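Local coordinates for protein erythrocyte binding antigen 140 (PDB 4GF2) that probably binds a host erythrocyte surface receptor, this chain being the piece with two Duffy-binding-like domains of a longer, membrane-anchored parasite adhesin used in invasion, at residues N47-R52 / T112-G117; S51-M56 / K60-I65; K122-Y127 / E133-I138; K140-W143 / N149-N152. The protein carries 3 engineered substitutions. All coordinates share one frame; numbering follows the deposited sequence.

Contact 1. Residues N47-R52 / T112-G117; sequences NFLNSR and TDRVKG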
loop_
_atom_site.group_PDB
_atom_site.type_symbol
_atom_site.label_atom_id
_atom_site.label_comp_id
_atom_site.label_asym_id
_atom_site.label_seq_id
_atom_site.Cartn_x
_atom_site.Cartn_y
_atom_site.Cartn_z
ATOM N N ASN A 47 7.621 -45.689 -8.330
ATOM C CA ASN A 47 7.898 -47.121 -8.369
ATOM C C ASN A 47 7.128 -47.848 -9.462
ATOM O O ASN A 47 7.608 -48.841 -10.005
ATOM C CB ASN A 47 7.627 -47.759 -7.008
ATOM C CG ASN A 47 8.576 -47.259 -5.944
ATOM O OD1 ASN A 47 9.760 -47.603 -5.944
ATOM N ND2 ASN A 47 8.069 -46.435 -5.033
ATOM N N PHE A 48 5.942 -47.348 -9.789
ATOM C CA PHE A 48 5.160 -47.912 -10.883
ATOM C C PHE A 48 5.947 -47.885 -12.195
ATOM O O PHE A 48 5.814 -48.784 -13.024
ATOM C CB PHE A 48 3.849 -47.145 -11.058
ATOM C CG PHE A 48 2.818 -47.460 -10.017
ATOM C CD1 PHE A 48 2.251 -48.723 -9.945
ATOM C CD2 PHE A 48 2.402 -46.491 -9.117
ATOM C CE1 PHE A 48 1.297 -49.019 -8.991
ATOM C CE2 PHE A 48 1.448 -46.781 -8.161
ATOM C CZ PHE A 48 0.892 -48.047 -8.099
ATOM N N LEU A 49 6.765 -46.854 -12.375
ATOM C CA LEU A 49 7.518 -46.679 -13.615
ATOM C C LEU A 49 8.791 -47.516 -13.657
ATOM O O LEU A 49 9.397 -47.676 -14.713
ATOM C CB LEU A 49 7.872 -45.206 -13.811
ATOM C CG LEU A 49 6.676 -44.276 -14.009
ATOM C CD1 LEU A 49 7.095 -42.822 -13.854
ATOM C CD2 LEU A 49 6.043 -44.508 -15.373
ATOM N N ASN A 50 9.200 -48.049 -12.510
ATOM C CA ASN A 50 10.405 -48.866 -12.447
ATOM C C ASN A 50 10.110 -50.355 -12.583
ATOM O O ASN A 50 11.009 -51.186 -12.462
ATOM C CB ASN A 50 11.147 -48.609 -11.138
ATOM C CG ASN A 50 11.612 -47.175 -11.007
ATOM O OD1 ASN A 50 11.954 -46.528 -11.996
ATOM N ND2 ASN A 50 11.621 -46.669 -9.781
ATOM N N SER A 51 8.848 -50.690 -12.833
ATOM C CA SER A 51 8.450 -52.083 -12.972
ATOM C C SER A 51 7.758 -52.322 -14.308
ATOM O O SER A 51 7.065 -51.447 -14.827
ATOM C CB SER A 51 7.521 -52.488 -11.825
ATOM O OG SER A 51 7.053 -53.816 -11.990
ATOM N N ARG A 52 7.955 -53.511 -14.865
ATOM C CA ARG A 52 7.280 -53.891 -16.097
ATOM C C ARG A 52 5.813 -54.224 -15.829
ATOM O O ARG A 52 5.019 -54.352 -16.762
ATOM C CB ARG A 52 7.979 -55.091 -16.733
ATOM C CG ARG A 52 9.430 -54.834 -17.102
ATOM C CD ARG A 52 10.116 -56.104 -17.587
ATOM N NE ARG A 52 11.519 -55.873 -17.925
ATOM C CZ ARG A 52 12.508 -55.810 -17.037
ATOM N NH1 ARG A 52 12.264 -55.956 -15.740
ATOM N NH2 ARG A 52 13.750 -55.596 -17.446
ATOM N N THR A 112 2.267 -37.735 -12.853
ATOM C CA THR A 112 0.876 -38.058 -12.569
ATOM C C THR A 112 0.203 -38.658 -13.798
ATOM O O THR A 112 -0.493 -39.660 -13.701
ATOM C CB THR A 112 0.091 -36.825 -12.090
ATOM O OG1 THR A 112 0.571 -36.436 -10.798
ATOM C CG2 THR A 112 -1.397 -37.134 -11.993
ATOM N N ASP A 113 0.415 -38.059 -14.961
ATOM C CA ASP A 113 -0.202 -38.584 -16.171
ATOM C C ASP A 113 0.644 -39.698 -16.778
ATOM O O ASP A 113 0.121 -40.614 -17.408
ATOM C CB ASP A 113 -0.455 -37.461 -17.174
ATOM C CG ASP A 113 -1.575 -36.541 -16.733
ATOM O OD1 ASP A 113 -2.310 -36.919 -15.794
ATOM O OD2 ASP A 113 -1.729 -35.451 -17.322
ATOM N N ARG A 114 1.951 -39.625 -16.562
ATOM C CA ARG A 114 2.862 -40.655 -17.035
ATOM C C ARG A 114 2.490 -42.006 -16.408
ATOM O O ARG A 114 2.377 -43.014 -17.103
ATOM C CB ARG A 114 4.297 -40.263 -16.680
ATOM C CG ARG A 114 5.369 -40.872 -17.562
ATOM C CD ARG A 114 6.702 -40.157 -17.355
ATOM N NE ARG A 114 6.833 -38.963 -18.195
ATOM C CZ ARG A 114 7.384 -37.811 -17.810
ATOM N NH1 ARG A 114 7.865 -37.654 -16.582
ATOM N NH2 ARG A 114 7.449 -36.798 -18.662
ATOM N N VAL A 115 2.285 -42.017 -15.094
ATOM C CA VAL A 115 1.929 -43.242 -14.381
ATOM C C VAL A 115 0.490 -43.659 -14.670
ATOM O O VAL A 115 0.207 -44.839 -14.885
ATOM C CB VAL A 115 2.090 -43.077 -12.858
ATOM C CG1 VAL A 115 1.601 -44.322 -12.134
ATOM C CG2 VAL A 115 3.537 -42.795 -12.509
ATOM N N LYS A 116 -0.418 -42.689 -14.659
ATOM C CA LYS A 116 -1.819 -42.945 -14.971
ATOM C C LYS A 116 -1.964 -43.638 -16.331
ATOM O O LYS A 116 -2.606 -44.684 -16.440
ATOM C CB LYS A 116 -2.601 -41.630 -14.965
ATOM C CG LYS A 116 -4.024 -41.750 -15.486
ATOM C CD LYS A 116 -4.486 -40.454 -16.136
ATOM C CE LYS A 116 -5.733 -40.670 -16.981
ATOM N NZ LYS A 116 -6.182 -39.418 -17.647
ATOM N N GLY A 117 -1.370 -43.049 -17.364
ATOM C CA GLY A 117 -1.427 -43.613 -18.702
ATOM C C GLY A 117 -0.817 -45.000 -18.779
ATOM O O GLY A 117 -1.313 -45.874 -19.491
#

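Contact 2. Residues S51-M56 / K60-I65; sequences SRLETM and KEIFLI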
loop_
_atom_site.group_PDB
_atom_site.type_symbol
_atom_site.label_atom_id
_atom_site.label_comp_id
_atom_site.label_asym_id
_atom_site.label_seq_id
_atom_site.Cartn_x
_atom_site.Cartn_y
_atom_site.Cartn_z
ATOM N N SER A 51 8.848 -50.690 -12.833
ATOM C CA SER A 51 8.450 -52.083 -12.972
ATOM C C SER A 51 7.758 -52.322 -14.308
ATOM O O SER A 51 7.065 -51.447 -14.827
ATOM C CB SER A 51 7.521 -52.488 -11.825
ATOM O OG SER A 51 7.053 -53.816 -11.990
ATOM N N ARG A 52 7.955 -53.511 -14.865
ATOM C CA ARG A 52 7.280 -53.891 -16.097
ATOM C C ARG A 52 5.813 -54.224 -15.829
ATOM O O ARG A 52 5.019 -54.352 -16.762
ATOM C CB ARG A 52 7.979 -55.091 -16.733
ATOM C CG ARG A 52 9.430 -54.834 -17.102
ATOM C CD ARG A 52 10.116 -56.104 -17.587
ATOM N NE ARG A 52 11.519 -55.873 -17.925
ATOM C CZ ARG A 52 12.508 -55.810 -17.037
ATOM N NH1 ARG A 52 12.264 -55.956 -15.740
ATOM N NH2 ARG A 52 13.750 -55.596 -17.446
ATOM N N LEU A 53 5.458 -54.356 -14.553
ATOM C CA LEU A 53 4.091 -54.687 -14.166
ATOM C C LEU A 53 3.608 -55.890 -14.970
ATOM O O LEU A 53 2.513 -55.887 -15.533
ATOM C CB LEU A 53 3.174 -53.482 -14.383
ATOM C CG LEU A 53 3.600 -52.208 -13.647
ATOM C CD1 LEU A 53 2.665 -51.056 -13.970
ATOM C CD2 LEU A 53 3.649 -52.446 -12.146
ATOM N N GLU A 54 4.446 -56.923 -15.004
ATOM C CA GLU A 54 4.231 -58.082 -15.865
ATOM C C GLU A 54 2.879 -58.734 -15.607
ATOM O O GLU A 54 2.180 -59.123 -16.541
ATOM C CB GLU A 54 5.339 -59.122 -15.664
ATOM C CG GLU A 54 6.752 -58.551 -15.619
ATOM C CD GLU A 54 7.181 -58.156 -14.218
ATOM O OE1 GLU A 54 6.539 -58.613 -13.252
ATOM O OE2 GLU A 54 8.150 -57.382 -14.082
ATOM N N THR A 55 2.522 -58.859 -14.333
ATOM C CA THR A 55 1.290 -59.529 -13.948
ATOM C C THR A 55 0.491 -58.672 -12.977
ATOM O O THR A 55 0.962 -57.630 -12.516
ATOM C CB THR A 55 1.588 -60.873 -13.271
ATOM O OG1 THR A 55 2.264 -60.642 -12.030
ATOM C CG2 THR A 55 2.460 -61.745 -14.170
ATOM N N MET A 56 -0.720 -59.116 -12.665
ATOM C CA MET A 56 -1.567 -58.400 -11.723
ATOM C C MET A 56 -1.002 -58.524 -10.316
ATOM O O MET A 56 -1.115 -57.600 -9.509
ATOM C CB MET A 56 -2.993 -58.942 -11.760
ATOM C CG MET A 56 -3.687 -58.775 -13.103
ATOM S SD MET A 56 -5.315 -58.018 -12.953
ATOM C CE MET A 56 -6.255 -59.047 -14.066
ATOM N N LYS A 60 -0.094 -55.367 -7.934
ATOM C CA LYS A 60 -0.529 -55.301 -6.546
ATOM C C LYS A 60 0.667 -55.037 -5.643
ATOM O O LYS A 60 0.619 -54.175 -4.766
ATOM C CB LYS A 60 -1.207 -56.614 -6.151
ATOM C CG LYS A 60 -1.525 -56.747 -4.671
ATOM C CD LYS A 60 -2.468 -55.654 -4.197
ATOM C CE LYS A 60 -2.875 -55.859 -2.744
ATOM N NZ LYS A 60 -3.715 -57.078 -2.548
ATOM N N GLU A 61 1.743 -55.783 -5.875
ATOM C CA GLU A 61 2.948 -55.670 -5.065
ATOM C C GLU A 61 3.526 -54.262 -5.125
ATOM O O GLU A 61 3.973 -53.722 -4.112
ATOM C CB GLU A 61 4.000 -56.669 -5.540
ATOM C CG GLU A 61 5.319 -56.569 -4.792
ATOM C CD GLU A 61 6.447 -57.274 -5.507
ATOM O OE1 GLU A 61 6.161 -58.162 -6.338
ATOM O OE2 GLU A 61 7.619 -56.934 -5.246
ATOM N N ILE A 62 3.523 -53.673 -6.317
ATOM C CA ILE A 62 4.062 -52.332 -6.504
ATOM C C ILE A 62 3.152 -51.288 -5.868
ATOM O O ILE A 62 3.616 -50.254 -5.387
ATOM C CB ILE A 62 4.247 -52.001 -7.999
ATOM C CG1 ILE A 62 5.247 -52.968 -8.639
ATOM C CG2 ILE A 62 4.713 -50.561 -8.177
ATOM C CD1 ILE A 62 6.626 -52.959 -7.994
ATOM N N PHE A 63 1.854 -51.559 -5.869
ATOM C CA PHE A 63 0.901 -50.650 -5.253
ATOM C C PHE A 63 1.125 -50.662 -3.749
ATOM O O PHE A 63 1.095 -49.618 -3.094
ATOM C CB PHE A 63 -0.527 -51.073 -5.584
ATOM C CG PHE A 63 -1.460 -49.924 -5.838
ATOM C CD1 PHE A 63 -1.385 -48.765 -5.085
ATOM C CD2 PHE A 63 -2.413 -50.007 -6.836
ATOM C CE1 PHE A 63 -2.247 -47.712 -5.324
ATOM C CE2 PHE A 63 -3.276 -48.961 -7.079
ATOM C CZ PHE A 63 -3.193 -47.813 -6.325
ATOM N N LEU A 64 1.363 -51.851 -3.202
ATOM C CA LEU A 64 1.625 -51.987 -1.776
ATOM C C LEU A 64 2.878 -51.206 -1.397
ATOM O O LEU A 64 2.929 -50.556 -0.349
ATOM C CB LEU A 64 1.779 -53.459 -1.395
ATOM C CG LEU A 64 0.479 -54.264 -1.341
ATOM C CD1 LEU A 64 0.773 -55.758 -1.306
ATOM C CD2 LEU A 64 -0.355 -53.858 -0.133
ATOM N N ILE A 65 3.886 -51.267 -2.261
ATOM C CA ILE A 65 5.129 -50.548 -2.028
ATOM C C ILE A 65 4.901 -49.043 -2.065
ATOM O O ILE A 65 5.469 -48.297 -1.271
ATOM C CB ILE A 65 6.190 -50.919 -3.073
ATOM C CG1 ILE A 65 6.665 -52.357 -2.845
ATOM C CG2 ILE A 65 7.371 -49.956 -2.998
ATOM C CD1 ILE A 65 7.549 -52.899 -3.949
#

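Contact 3. Residues K122-Y127 / E133-I138; sequences KFSDYY and EKLNNI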
loop_
_atom_site.group_PDB
_atom_site.type_symbol
_atom_site.label_atom_id
_atom_site.label_comp_id
_atom_site.label_asym_id
_atom_site.label_seq_id
_atom_site.Cartn_x
_atom_site.Cartn_y
_atom_site.Cartn_z
ATOM N N LYS A 122 -1.425 -51.031 -18.929
ATOM C CA LYS A 122 -1.207 -52.353 -18.358
ATOM C C LYS A 122 -2.535 -53.054 -18.101
ATOM O O LYS A 122 -2.657 -54.262 -18.299
ATOM C CB LYS A 122 -0.402 -52.259 -17.063
ATOM C CG LYS A 122 1.020 -51.757 -17.256
ATOM C CD LYS A 122 1.732 -52.479 -18.395
ATOM C CE LYS A 122 1.732 -53.986 -18.197
ATOM N NZ LYS A 122 2.463 -54.694 -19.286
ATOM N N PHE A 123 -3.532 -52.296 -17.659
ATOM C CA PHE A 123 -4.847 -52.871 -17.423
ATOM C C PHE A 123 -5.536 -53.202 -18.745
ATOM O O PHE A 123 -6.398 -54.076 -18.795
ATOM C CB PHE A 123 -5.703 -51.948 -16.551
ATOM C CG PHE A 123 -5.642 -52.282 -15.086
ATOM C CD1 PHE A 123 -4.581 -51.851 -14.304
ATOM C CD2 PHE A 123 -6.642 -53.035 -14.491
ATOM C CE1 PHE A 123 -4.521 -52.163 -12.955
ATOM C CE2 PHE A 123 -6.590 -53.350 -13.143
ATOM C CZ PHE A 123 -5.527 -52.914 -12.372
ATOM N N SER A 124 -5.146 -52.514 -19.816
ATOM C CA SER A 124 -5.571 -52.902 -21.160
ATOM C C SER A 124 -5.048 -54.293 -21.476
ATOM O O SER A 124 -5.763 -55.125 -22.029
ATOM C CB SER A 124 -5.056 -51.918 -22.212
ATOM O OG SER A 124 -5.952 -50.836 -22.384
ATOM N N ASP A 125 -3.789 -54.536 -21.126
ATOM C CA ASP A 125 -3.172 -55.836 -21.348
ATOM C C ASP A 125 -3.798 -56.899 -20.448
ATOM O O ASP A 125 -4.110 -58.002 -20.901
ATOM C CB ASP A 125 -1.664 -55.758 -21.098
ATOM C CG ASP A 125 -0.973 -54.748 -21.997
ATOM O OD1 ASP A 125 -1.517 -54.442 -23.081
ATOM O OD2 ASP A 125 0.115 -54.263 -21.620
ATOM N N TYR A 126 -3.990 -56.560 -19.176
ATOM C CA TYR A 126 -4.521 -57.506 -18.204
ATOM C C TYR A 126 -5.884 -58.043 -18.638
ATOM O O TYR A 126 -6.128 -59.248 -18.593
ATOM C CB TYR A 126 -4.651 -56.841 -16.829
ATOM C CG TYR A 126 -3.345 -56.386 -16.210
ATOM C CD1 TYR A 126 -2.131 -56.956 -16.579
ATOM C CD2 TYR A 126 -3.329 -55.382 -15.251
ATOM C CE1 TYR A 126 -0.940 -56.534 -16.009
ATOM C CE2 TYR A 126 -2.149 -54.954 -14.679
ATOM C CZ TYR A 126 -0.958 -55.531 -15.058
ATOM O OH TYR A 126 0.219 -55.102 -14.484
ATOM N N TYR A 127 -6.764 -57.144 -19.062
ATOM C CA TYR A 127 -8.139 -57.511 -19.384
ATOM C C TYR A 127 -8.423 -57.511 -20.882
ATOM O O TYR A 127 -9.489 -57.947 -21.316
ATOM C CB TYR A 127 -9.105 -56.560 -18.677
ATOM C CG TYR A 127 -9.099 -56.734 -17.181
ATOM C CD1 TYR A 127 -8.082 -56.193 -16.405
ATOM C CD2 TYR A 127 -10.100 -57.454 -16.546
ATOM C CE1 TYR A 127 -8.069 -56.358 -15.039
ATOM C CE2 TYR A 127 -10.095 -57.623 -15.179
ATOM C CZ TYR A 127 -9.079 -57.075 -14.431
ATOM O OH TYR A 127 -9.078 -57.251 -13.068
ATOM N N GLU A 133 -14.264 -46.441 -20.491
ATOM C CA GLU A 133 -15.311 -46.483 -19.480
ATOM C C GLU A 133 -15.305 -47.828 -18.755
ATOM O O GLU A 133 -15.338 -47.878 -17.525
ATOM C CB GLU A 133 -16.679 -46.227 -20.115
ATOM C CG GLU A 133 -17.842 -46.327 -19.142
ATOM C CD GLU A 133 -17.744 -45.330 -18.003
ATOM O OE1 GLU A 133 -17.000 -44.334 -18.141
ATOM O OE2 GLU A 133 -18.409 -45.543 -16.968
ATOM N N LYS A 134 -15.254 -48.913 -19.523
ATOM C CA LYS A 134 -15.223 -50.255 -18.952
ATOM C C LYS A 134 -13.984 -50.437 -18.078
ATOM O O LYS A 134 -14.066 -50.985 -16.981
ATOM C CB LYS A 134 -15.243 -51.312 -20.057
ATOM C CG LYS A 134 -16.466 -51.254 -20.963
ATOM C CD LYS A 134 -17.757 -51.515 -20.202
ATOM C CE LYS A 134 -18.962 -51.499 -21.135
ATOM N NZ LYS A 134 -20.241 -51.746 -20.411
ATOM N N LEU A 135 -12.838 -49.973 -18.569
ATOM C CA LEU A 135 -11.594 -50.053 -17.812
ATOM C C LEU A 135 -11.734 -49.364 -16.468
ATOM O O LEU A 135 -11.318 -49.896 -15.440
ATOM C CB LEU A 135 -10.452 -49.393 -18.577
ATOM C CG LEU A 135 -9.665 -50.258 -19.556
ATOM C CD1 LEU A 135 -8.521 -49.438 -20.122
ATOM C CD2 LEU A 135 -9.144 -51.521 -18.884
ATOM N N ASN A 136 -12.307 -48.166 -16.485
ATOM C CA ASN A 136 -12.503 -47.402 -15.266
ATOM C C ASN A 136 -13.306 -48.219 -14.259
ATOM O O ASN A 136 -12.973 -48.265 -13.077
ATOM C CB ASN A 136 -13.209 -46.083 -15.576
ATOM C CG ASN A 136 -12.959 -45.028 -14.519
ATOM O OD1 ASN A 136 -11.874 -44.451 -14.451
ATOM N ND2 ASN A 136 -13.965 -44.761 -13.695
ATOM N N ASN A 137 -14.356 -48.878 -14.741
ATOM C CA ASN A 137 -15.171 -49.742 -13.898
ATOM C C ASN A 137 -14.385 -50.936 -13.370
ATOM O O ASN A 137 -14.522 -51.312 -12.206
ATOM C CB ASN A 137 -16.403 -50.224 -14.662
ATOM C CG ASN A 137 -17.448 -49.143 -14.810
ATOM O OD1 ASN A 137 -17.518 -48.218 -13.998
ATOM N ND2 ASN A 137 -18.268 -49.250 -15.847
ATOM N N ILE A 138 -13.565 -51.531 -14.230
ATOM C CA ILE A 138 -12.701 -52.629 -13.818
ATOM C C ILE A 138 -11.778 -52.188 -12.677
ATOM O O ILE A 138 -11.582 -52.921 -11.704
ATOM C CB ILE A 138 -11.866 -53.152 -15.003
ATOM C CG1 ILE A 138 -12.759 -53.952 -15.959
ATOM C CG2 ILE A 138 -10.721 -54.022 -14.509
ATOM C CD1 ILE A 138 -12.069 -54.400 -17.238
#

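Contact 4. Residues K140-W143 / N149-N152; sequences KEWW and NLWN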
loop_
_atom_site.group_PDB
_atom_site.type_symbol
_atom_site.label_atom_id
_atom_site.label_comp_id
_atom_site.label_asym_id
_atom_site.label_seq_id
_atom_site.Cartn_x
_atom_site.Cartn_y
_atom_site.Cartn_z
ATOM N N LYS A 140 -12.318 -49.703 -10.603
ATOM C CA LYS A 140 -13.132 -49.431 -9.429
ATOM C C LYS A 140 -13.371 -50.726 -8.663
ATOM O O LYS A 140 -13.227 -50.769 -7.442
ATOM C CB LYS A 140 -14.453 -48.770 -9.831
ATOM C CG LYS A 140 -14.268 -47.356 -10.351
ATOM C CD LYS A 140 -15.533 -46.786 -10.973
ATOM C CE LYS A 140 -16.475 -46.230 -9.920
ATOM N NZ LYS A 140 -17.330 -45.142 -10.469
ATOM N N GLU A 141 -13.714 -51.785 -9.386
ATOM C CA GLU A 141 -13.909 -53.089 -8.765
ATOM C C GLU A 141 -12.604 -53.568 -8.129
ATOM O O GLU A 141 -12.600 -54.081 -7.014
ATOM C CB GLU A 141 -14.403 -54.103 -9.796
ATOM C CG GLU A 141 -15.768 -53.773 -10.386
ATOM C CD GLU A 141 -16.236 -54.806 -11.396
ATOM O OE1 GLU A 141 -16.075 -56.015 -11.130
ATOM O OE2 GLU A 141 -16.762 -54.407 -12.457
ATOM N N TRP A 142 -11.496 -53.392 -8.840
ATOM C CA TRP A 142 -10.202 -53.826 -8.336
ATOM C C TRP A 142 -9.889 -53.120 -7.021
ATOM O O TRP A 142 -9.469 -53.746 -6.048
ATOM C CB TRP A 142 -9.104 -53.546 -9.363
ATOM C CG TRP A 142 -7.761 -54.045 -8.936
ATOM C CD1 TRP A 142 -7.192 -55.239 -9.261
ATOM C CD2 TRP A 142 -6.818 -53.364 -8.098
ATOM N NE1 TRP A 142 -5.951 -55.345 -8.682
ATOM C CE2 TRP A 142 -5.698 -54.209 -7.960
ATOM C CE3 TRP A 142 -6.813 -52.128 -7.447
ATOM C CZ2 TRP A 142 -4.586 -53.854 -7.200
ATOM C CZ3 TRP A 142 -5.710 -51.778 -6.693
ATOM C CH2 TRP A 142 -4.611 -52.638 -6.575
ATOM N N TRP A 143 -10.101 -51.810 -6.987
ATOM C CA TRP A 143 -9.877 -51.060 -5.765
ATOM C C TRP A 143 -10.746 -51.624 -4.646
ATOM O O TRP A 143 -10.281 -51.808 -3.520
ATOM C CB TRP A 143 -10.167 -49.572 -5.967
ATOM C CG TRP A 143 -9.797 -48.762 -4.775
ATOM C CD1 TRP A 143 -10.635 -48.305 -3.801
ATOM C CD2 TRP A 143 -8.484 -48.331 -4.411
ATOM N NE1 TRP A 143 -9.923 -47.607 -2.855
ATOM C CE2 TRP A 143 -8.598 -47.610 -3.207
ATOM C CE3 TRP A 143 -7.219 -48.482 -4.987
ATOM C CZ2 TRP A 143 -7.501 -47.043 -2.571
ATOM C CZ3 TRP A 143 -6.129 -47.914 -4.354
ATOM C CH2 TRP A 143 -6.278 -47.205 -3.158
ATOM N N ASN A 149 -6.631 -54.109 2.186
ATOM C CA ASN A 149 -5.251 -54.552 2.314
ATOM C C ASN A 149 -4.257 -53.425 2.035
ATOM O O ASN A 149 -3.222 -53.324 2.694
ATOM C CB ASN A 149 -4.989 -55.742 1.388
ATOM C CG ASN A 149 -3.536 -56.166 1.381
ATOM O OD1 ASN A 149 -2.933 -56.339 0.323
ATOM N ND2 ASN A 149 -2.960 -56.324 2.567
ATOM N N LEU A 150 -4.574 -52.575 1.065
ATOM C CA LEU A 150 -3.712 -51.446 0.734
ATOM C C LEU A 150 -3.625 -50.455 1.897
ATOM O O LEU A 150 -2.543 -49.972 2.237
ATOM C CB LEU A 150 -4.222 -50.737 -0.523
ATOM C CG LEU A 150 -3.986 -51.454 -1.856
ATOM C CD1 LEU A 150 -4.746 -50.769 -2.976
ATOM C CD2 LEU A 150 -2.506 -51.497 -2.181
ATOM N N TRP A 151 -4.765 -50.150 2.505
ATOM C CA TRP A 151 -4.793 -49.231 3.636
ATOM C C TRP A 151 -4.004 -49.814 4.800
ATOM O O TRP A 151 -3.098 -49.173 5.335
ATOM C CB TRP A 151 -6.231 -48.959 4.067
ATOM C CG TRP A 151 -6.342 -48.245 5.378
ATOM C CD1 TRP A 151 -6.836 -48.751 6.544
ATOM C CD2 TRP A 151 -5.955 -46.896 5.658
ATOM N NE1 TRP A 151 -6.782 -47.799 7.532
ATOM C CE2 TRP A 151 -6.244 -46.652 7.015
ATOM C CE3 TRP A 151 -5.386 -45.871 4.894
ATOM C CZ2 TRP A 151 -5.989 -45.426 7.626
ATOM C CZ3 TRP A 151 -5.130 -44.654 5.502
ATOM C CH2 TRP A 151 -5.431 -44.441 6.853
ATOM N N ASN A 152 -4.348 -51.038 5.182
ATOM C CA ASN A 152 -3.678 -51.701 6.290
ATOM C C ASN A 152 -2.163 -51.698 6.142
ATOM O O ASN A 152 -1.444 -51.450 7.108
ATOM C CB ASN A 152 -4.187 -53.133 6.435
ATOM C CG ASN A 152 -5.559 -53.196 7.067
ATOM O OD1 ASN A 152 -5.967 -52.275 7.775
ATOM N ND2 ASN A 152 -6.278 -54.285 6.823
#

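Contact 1. Residues N47-R52 / T112-G117
Val115 puts one methyl against each of two consecutive residues, Phe48 and Leu49. Its CG1 lies 3.8 Å from Phe48 CB and equally near ring atom CD2, meeting the ring obliquely, with the two side chains at about a right angle. The other branch, CG2, sits 3.8 Å from Leu49 CG and touches Leu49 CD1 as well. A chi1 of 175° on Val115 explains this division: CG1 is anti to the backbone N while CG2 stays beside it, so one methyl faces Phe48 and the other faces Leu49. At the exposed margin, Leu49 CD2 reaches the aliphatic part of Arg114, 4.3 Å from CG, whereas the guanidinium of Arg114 bonds to Asn111. The backbones come close, 6.6 Å between the CA atoms of Leu49 and Val115, with Val115, a small branched residue, at the centre. Further out, Phe48 packs edge-to-face with Phe63 and also touches Ile62, so helix 56-78 backs the ring; Ile45 covers Val115 from a loop. A glycerol, probably from the crystallisation liquor, lies about 3 Å from the Val115 side chain at nearest atoms. Ser51 O accepts from Tyr118 OH, the one directed polar link described here between these parts of the first Duffy-binding domain. The direct contact between 47-52 and 112-117, burying 183 Å², is apolar, with no hydrogen bond across it.

Contact 2. Residues S51-M56 / K60-I65
Ile62 faces the loop 51-56 with its longer branch. From CB, chi1 of -62° sets CG1 beside its own backbone N, where it meets two residues: Ser51 OG at 3.9 Å and Leu53 CD2, also at 3.9 Å. Its tip, CD1, continues to Ser51 CB, 4.0 Å away. CG2 is the branch anti to the backbone N. Leu53 crosses Ile62 at about a right angle, its end leaning in although its CB does not aim at the helix. Ser51 OG belongs to an ST turn, accepting from Leu53 N at 3.1 Å with an N-H...O angle of 162°, which helps hold OG where it borders Ile62 CG1. The loop is the link from helix 46-49 to helix 56-78 of the first Duffy-binding domain: Thr55 is the N-cap of the latter, with OG1 accepting from Lys58 N, and the helical bonding is evident where Lys60 N donates to Met56 O at 2.9 Å. That bond is fairly straight, 158° at the hydrogen. The ammonium of Lys60 turns away to Asn146 of helix 132-155.

Contact 3. Residues K122-Y127 / E133-I138
The Tyr127 ring carries Ile138 CG2 on one face, a CH-pi contact 3.6 Å from the ring centroid and 15° off the normal. The methyl is displaced toward the phenol end, its nearest atom being CZ, while Ile138 CD1 lies on the same side near the CB end, 3.7 Å from Tyr127 CD2. At the edge of the same ring, in its plane, lies Phe123 O. The Phe123 ring meets Ile138 differently: CG2 comes to its edge, 4.2 Å from CD2, and one face is covered by Tyr126 CD2. With chi1 near -73°, Ile138 CG2 stands anti to its backbone N and is set over the Tyr127 face and beside the Phe123 edge. In the Duffy-binding domain these are two consecutive helices, 110-127 and 132-155, joined by a short turn and packed nearly perpendicular: the axes of 122-127 and 133-138 approach to 10.8 Å at closest, with 86° between their directions. Leu135 packs against the other helix, CD1 lying 3.7 Å from Ser124 OG and CD2 at 3.8 Å from Phe123 O. Ser124 OG itself hydrogen-bonds to Glu129 O in the connecting turn.

Contact 4. Residues K140-W143 / N149-N152
Trp142 and Trp143 both hold CG anti to the backbone N, with chi1 of -177° and -174°, which sends both indoles along the helix toward Leu150. From Leu150, CD1 reaches back to the six-membered parts of both indoles. The tighter meeting is with Trp143, whose CZ3 is 3.5 Å from Leu150 CD1, while CE3 and CH2 each stand at 3.9 Å. Trp142 is touched at its own CZ3, 4.0 Å from Leu150 CD1. Both approaches are oblique to the rings. Since 140-143 and 149-152 belong to one helix, 132-155, and the CA atoms of Trp143 and Leu150 are 9.0 Å apart, the two pairs span seven and eight residues, about two turns. Phe63 of helix 56-78 lies nearly parallel to Trp142, and Phe94 of helix 83-101 meets Trp143. The contact of the buried methyl with the two indoles is apolar, so dispersion and burial probably account for most of it, within an aromatic core shared by three helices.

How the contacts relate
From the N terminus, the first helix used by these contacts is 46-49, which takes part in contact 1 and closes a long loop of 59 intervening residues onto helix 110-127. Contact 2 overlaps the first segment of contact 1 and closes a short turn, into helix 56-78, early in its span. Contacts 3 and 4 follow in series: one folds helix 110-127 onto helix 132-155, the other runs within helix 132-155. The contacts also touch one another in space. Tyr126 OH of contact 3 lies 2.6 Å from Leu53 O of contact 2, a probable hydrogen bond, and Phe63 CZ of contact 2 packs 3.5 Å from Trp143 CZ3 of contact 4. All four lie in the first Duffy-binding domain.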